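Local coordinates for protein DnaJ homolog subfamily C member 27-A (Xenopus laevis, PDB 6JMG) that binds GTP with magnesium through a Rab-type small GTPase domain, carries a DnaJ domain besides, and possibly takes part in regulating MEK/ERK signalling, at residues K18-G23 against Q90-V95. Numbering follows the deposited sequence.
Sequences KVISMG and QGVILV
Lys18 to Met22 and Gly91 to Val95 pair as parallel neighbours in the middle of the Ras-type sheet, the first strand running into the nucleotide-binding loop at Gly23. Backbone bonds alternate in direction as parallel pairing requires: Ile20 gives its N-H to Gly91 O and receives Ile93 N on its own O (2.8 Å, nearly straight at 172°), and Met22 then bonds Ile93 O and Val95 N in the same way. The pairing starts less regularly, because Lys18 O takes both Gln90 N (3.1 Å) and Gly91 N. Gln90, just before strand 91-97, also turns its side-chain amide back to Lys18, where OE1 meets Lys18 N at 2.8 Å in a bent bond, the donor tilted from the carbonyl plane; the turn at chi2 (72°) brings it there.

Side chains alternate between the two faces. Ile20 and Val92 lie side by side, Ile20 CG1 against Val92 CG2 at 3.8 Å, both beta-branched, a shape that favours an extended chain. Further along that face, Leu94 reaches across with CD1 to within 3.5 Å of Met22 CB, and Met22 CE also lies near Leu94 CD1. On the other face Gly91, paired with Val19, has no side chain, and Val19 CG1 touches the next residue there, Ile93, at CD1 (3.9 Å). Ser21, small and polar, turns its OG to Asp71 and Met72 of the adjoining strand. Gly23 suits its positive phi (144°), where a side chain would run into the backbone, including Val95 O; its own O receives Lys29 NZ of the P-loop beside the bound GTP.

Strands 63-72 and 128-134 pair with the edges of 15-22 and 91-97 facing away from this contact, leaving the pair inside the sheet, while helix 107-117 covers the Met22, Val92 and Leu94 face through Trp110, Met114 and Leu107.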
ATOM      1  N   LYS A  18      14.325   2.085  -1.992  1.00 49.18           N
ATOM      2  CA  LYS A  18      13.992   1.360  -3.207  1.00 57.82           C
ATOM      3  C   LYS A  18      12.616   1.814  -3.701  1.00 68.42           C
ATOM      4  O   LYS A  18      11.651   1.835  -2.931  1.00 54.75           O
ATOM      5  CB  LYS A  18      14.000  -0.146  -2.934  1.00 44.76           C
ATOM      6  CG  LYS A  18      13.394  -0.980  -4.053  1.00 55.00           C
ATOM      7  CD  LYS A  18      13.299  -2.464  -3.674  1.00 54.29           C
ATOM      8  CE  LYS A  18      13.122  -3.327  -4.904  1.00 50.35           C
ATOM      9  NZ  LYS A  18      11.968  -4.220  -4.719  1.00 61.08           N
ATOM     10  N   VAL A  19      12.533   2.199  -4.973  1.00 59.19           N
ATOM     11  CA  VAL A  19      11.320   2.719  -5.599  1.00 54.62           C
ATOM     12  C   VAL A  19      11.031   1.879  -6.836  1.00 55.48           C
ATOM     13  O   VAL A  19      11.947   1.566  -7.612  1.00 57.72           O
ATOM     14  CB  VAL A  19      11.471   4.209  -5.978  1.00 58.36           C
ATOM     15  CG1 VAL A  19      10.304   4.658  -6.802  1.00 52.74           C
ATOM     16  CG2 VAL A  19      11.651   5.093  -4.728  1.00 46.46           C
ATOM     17  N   ILE A  20       9.787   1.463  -7.012  1.00 47.44           N
ATOM     18  CA  ILE A  20       9.405   0.772  -8.230  1.00 50.33           C
ATOM     19  C   ILE A  20       8.254   1.512  -8.896  1.00 56.05           C
ATOM     20  O   ILE A  20       7.549   2.313  -8.273  1.00 62.74           O
ATOM     21  CB  ILE A  20       9.022  -0.687  -7.965  1.00 51.90           C
ATOM     22  CG1 ILE A  20       7.746  -0.751  -7.153  1.00 44.13           C
ATOM     23  CG2 ILE A  20      10.156  -1.417  -7.239  1.00 48.37           C
ATOM     24  CD1 ILE A  20       7.214  -2.166  -7.082  1.00 57.91           C
ATOM     25  N   SER A  21       8.056   1.211 -10.175  1.00 54.16           N
ATOM     26  CA  SER A  21       6.947   1.746 -10.959  1.00 53.49           C
ATOM     27  C   SER A  21       6.030   0.617 -11.410  1.00 55.95           C
ATOM     28  O   SER A  21       6.498  -0.438 -11.846  1.00 56.19           O
ATOM     29  CB  SER A  21       7.472   2.476 -12.192  1.00 47.58           C
ATOM     30  OG  SER A  21       8.106   1.534 -13.056  1.00 53.41           O
ATOM     31  N   MET A  22       4.728   0.852 -11.359  1.00 56.17           N
ATOM     32  CA  MET A  22       3.773  -0.151 -11.800  1.00 59.99           C
ATOM     33  C   MET A  22       2.689   0.540 -12.622  1.00 63.43           C
ATOM     34  O   MET A  22       2.355   1.709 -12.390  1.00 58.25           O
ATOM     35  CB  MET A  22       3.134  -0.925 -10.619  1.00 56.40           C
ATOM     36  CG  MET A  22       4.101  -1.645  -9.686  1.00 62.78           C
ATOM     37  SD  MET A  22       3.376  -2.509  -8.257  1.00 61.32           S
ATOM     38  CE  MET A  22       1.670  -2.548  -8.717  1.00 50.40           C
ATOM     39  N   GLY A  23       2.145  -0.196 -13.577  1.00 52.18           N
ATOM     40  CA  GLY A  23       1.058   0.270 -14.416  1.00 46.71           C
ATOM     41  C   GLY A  23       1.214  -0.254 -15.834  1.00 54.61           C
ATOM     42  O   GLY A  23       2.283  -0.710 -16.254  1.00 53.47           O
ATOM     43  N   GLN A  90       9.984   0.542  -0.622  1.00 58.81           N
ATOM     44  CA  GLN A  90       9.574   1.665   0.214  1.00 53.58           C
ATOM     45  C   GLN A  90       8.607   2.618  -0.477  1.00 60.88           C
ATOM     46  O   GLN A  90       7.741   3.192   0.192  1.00 69.25           O
ATOM     47  CB  GLN A  90      10.785   2.487   0.644  1.00 49.92           C
ATOM     48  CG  GLN A  90      11.689   1.865   1.700  1.00 63.98           C
ATOM     49  CD  GLN A  90      12.497   0.711   1.174  1.00 69.81           C
ATOM     50  OE1 GLN A  90      13.454   0.903   0.428  1.00 80.59           O
ATOM     51  NE2 GLN A  90      12.120  -0.501   1.561  1.00 67.34           N
ATOM     52  N   GLY A  91       8.717   2.778  -1.790  1.00 60.55           N
ATOM     53  CA  GLY A  91       7.818   3.645  -2.528  1.00 62.19           C
ATOM     54  C   GLY A  91       7.425   3.005  -3.853  1.00 58.06           C
ATOM     55  O   GLY A  91       8.222   2.296  -4.466  1.00 52.27           O
ATOM     56  N   VAL A  92       6.194   3.294  -4.278  1.00 54.46           N
ATOM     57  CA  VAL A  92       5.643   2.804  -5.543  1.00 59.15           C
ATOM     58  C   VAL A  92       5.081   3.974  -6.338  1.00 65.99           C
ATOM     59  O   VAL A  92       4.285   4.766  -5.814  1.00 61.19           O
ATOM     60  CB  VAL A  92       4.524   1.777  -5.316  1.00 56.11           C
ATOM     61  CG1 VAL A  92       3.777   1.531  -6.630  1.00 45.70           C
ATOM     62  CG2 VAL A  92       5.081   0.495  -4.729  1.00 50.74           C
ATOM     63  N   ILE A  93       5.468   4.068  -7.606  1.00 64.19           N
ATOM     64  CA  ILE A  93       4.891   5.024  -8.541  1.00 51.15           C
ATOM     65  C   ILE A  93       3.894   4.244  -9.388  1.00 57.49           C
ATOM     66  O   ILE A  93       4.276   3.459 -10.266  1.00 60.37           O
ATOM     67  CB  ILE A  93       5.977   5.719  -9.371  1.00 51.39           C
ATOM     68  CG1 ILE A  93       6.897   6.499  -8.437  1.00 54.48           C
ATOM     69  CG2 ILE A  93       5.387   6.722 -10.315  1.00 56.50           C
ATOM     70  CD1 ILE A  93       8.146   7.041  -9.092  1.00 55.86           C
ATOM     71  N   LEU A  94       2.611   4.439  -9.105  1.00 57.28           N
ATOM     72  CA  LEU A  94       1.533   3.707  -9.760  1.00 54.89           C
ATOM     73  C   LEU A  94       0.844   4.631 -10.756  1.00 56.02           C
ATOM     74  O   LEU A  94       0.235   5.629 -10.359  1.00 60.43           O
ATOM     75  CB  LEU A  94       0.538   3.176  -8.725  1.00 51.41           C
ATOM     76  CG  LEU A  94      -0.465   2.136  -9.244  1.00 58.97           C
ATOM     77  CD1 LEU A  94       0.252   0.870  -9.627  1.00 63.58           C
ATOM     78  CD2 LEU A  94      -1.509   1.823  -8.213  1.00 53.02           C
ATOM     79  N   VAL A  95       0.909   4.286 -12.041  1.00 52.71           N
ATOM     80  CA  VAL A  95       0.599   5.235 -13.102  1.00 55.41           C
ATOM     81  C   VAL A  95      -0.501   4.671 -13.985  1.00 57.23           C
ATOM     82  O   VAL A  95      -0.524   3.469 -14.268  1.00 63.74           O
ATOM     83  CB  VAL A  95       1.840   5.583 -13.959  1.00 58.68           C
ATOM     84  CG1 VAL A  95       1.542   6.800 -14.859  1.00 52.99           C
ATOM     85  CG2 VAL A  95       3.090   5.842 -13.086  1.00 46.82           C
TER